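Local coordinates for alanine racemase (Enterococcus faecalis, PDB 3E6E), which belongs to the alanine racemase family of two-domain proteins, with a TIM-barrel-type N-terminal domain and a smaller, strand-rich C-terminal domain, at residues T178-F181 with E182-G186. The protein carries 1 engineered substitution. Numbering follows the deposited sequence.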
# COMPACT_ATOMS: atom_id res chain seq x y z
N THR A 178 -19.99 -11.42 24.11
CA THR A 178 -19.96 -12.69 23.40
C THR A 178 -21.26 -13.12 22.72
O THR A 178 -21.31 -14.17 22.09
CB THR A 178 -19.50 -13.79 24.35
OG1 THR A 178 -20.44 -13.93 25.43
CG2 THR A 178 -18.12 -13.45 24.93
N SER A 179 -22.31 -12.31 22.81
CA SER A 179 -23.60 -12.65 22.22
C SER A 179 -23.55 -13.14 20.77
O SER A 179 -23.82 -14.31 20.49
CB SER A 179 -24.54 -11.45 22.32
OG SER A 179 -24.58 -10.97 23.65
N TYR A 180 -23.22 -12.24 19.85
CA TYR A 180 -23.17 -12.60 18.44
C TYR A 180 -22.31 -13.84 18.24
O TYR A 180 -22.65 -14.72 17.45
CB TYR A 180 -22.63 -11.44 17.60
CG TYR A 180 -22.97 -11.54 16.13
CD1 TYR A 180 -24.26 -11.25 15.67
CD2 TYR A 180 -22.04 -12.01 15.20
CE1 TYR A 180 -24.61 -11.41 14.32
CE2 TYR A 180 -22.39 -12.18 13.85
CZ TYR A 180 -23.67 -11.88 13.42
OH TYR A 180 -24.01 -12.04 12.09
N PHE A 181 -21.20 -13.93 18.95
CA PHE A 181 -20.31 -15.08 18.81
C PHE A 181 -21.09 -16.37 19.08
O PHE A 181 -21.16 -17.27 18.24
CB PHE A 181 -19.14 -14.99 19.80
CG PHE A 181 -18.15 -16.12 19.67
CD1 PHE A 181 -17.16 -16.09 18.69
CD2 PHE A 181 -18.23 -17.23 20.51
CE1 PHE A 181 -16.26 -17.15 18.56
CE2 PHE A 181 -17.34 -18.29 20.38
CZ PHE A 181 -16.36 -18.26 19.40
N GLU A 182 -21.67 -16.43 20.28
CA GLU A 182 -22.46 -17.57 20.71
C GLU A 182 -23.46 -17.96 19.64
O GLU A 182 -23.64 -19.14 19.34
CB GLU A 182 -23.16 -17.23 22.02
CG GLU A 182 -22.44 -17.80 23.24
CD GLU A 182 -22.54 -16.95 24.49
OE1 GLU A 182 -23.67 -16.59 24.91
OE2 GLU A 182 -21.48 -16.65 25.07
N LYS A 183 -24.10 -16.95 19.04
CA LYS A 183 -25.08 -17.18 17.99
C LYS A 183 -24.43 -17.93 16.83
O LYS A 183 -24.94 -18.97 16.40
CB LYS A 183 -25.65 -15.85 17.49
CG LYS A 183 -26.57 -15.96 16.29
CD LYS A 183 -27.24 -14.63 15.95
CE LYS A 183 -28.17 -14.16 17.08
NZ LYS A 183 -29.08 -13.02 16.69
N GLN A 184 -23.31 -17.42 16.32
CA GLN A 184 -22.65 -18.09 15.21
C GLN A 184 -22.30 -19.51 15.59
O GLN A 184 -22.50 -20.44 14.82
CB GLN A 184 -21.39 -17.34 14.77
CG GLN A 184 -21.69 -16.02 14.06
CD GLN A 184 -20.47 -15.40 13.43
OE1 GLN A 184 -19.90 -15.96 12.48
NE2 GLN A 184 -20.05 -14.25 13.94
N ALA A 185 -21.78 -19.70 16.80
CA ALA A 185 -21.43 -21.03 17.25
C ALA A 185 -22.67 -21.93 17.17
O ALA A 185 -22.60 -23.07 16.72
CB ALA A 185 -20.90 -20.96 18.68
N GLY A 186 -23.80 -21.39 17.61
CA GLY A 186 -25.04 -22.13 17.57
C GLY A 186 -25.37 -22.60 16.16
O GLY A 186 -25.50 -23.80 15.92
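Thr178 and Glu182 are joined twice at the start of helix 179-193, once by side chains and once by backbone. Thr178 OG1 gives its hydrogen to Glu182 OE2 over 2.9 Å, arriving from above the carboxylate plane, 47° out of it. The hydroxyl sits between the threonine's own N and C (chi1 62°), while the glutamate chain, bent at chi2, sets its carboxylate beside it. Beneath this bridge, Glu182 N donates to Thr178 O at 2.9 Å in an almost straight bond. A negative group here, beside the amino end of the helix, is probably favoured by the helix dipole. Lys183 N to Ser179 O at 3.0 Å, Gln184 N to Tyr180 O at 3.0 Å and Ala185 N to Phe181 O at 2.9 Å continue the i to i+4 pattern.

On another side of the helix, Tyr180 and Gln184 lie one turn apart. The Gln184 amide comes to one edge of the phenol ring, with Gln184 CD 3.8 Å from Tyr180 CE2 and the amide and ring planes 65° apart. Tyr180 CG lies opposite the backbone N across the CA-CB bond (chi1 -160°), and the ring runs alongside the next turn, where it meets Gln184. The ring also packs on Ser171 and Thr172 of its own chain and on Glu269 of the second subunit. Phe181 stacks its ring with those of Phe170 and His213. Exposed Ser179 turns its hydroxyl to Asp177. The backbone bonds build the first turns of the helix in a beta-alpha-beta unit, between strands 165-167 and 201-203 of the TIM-barrel domain, and the side chains line its sides.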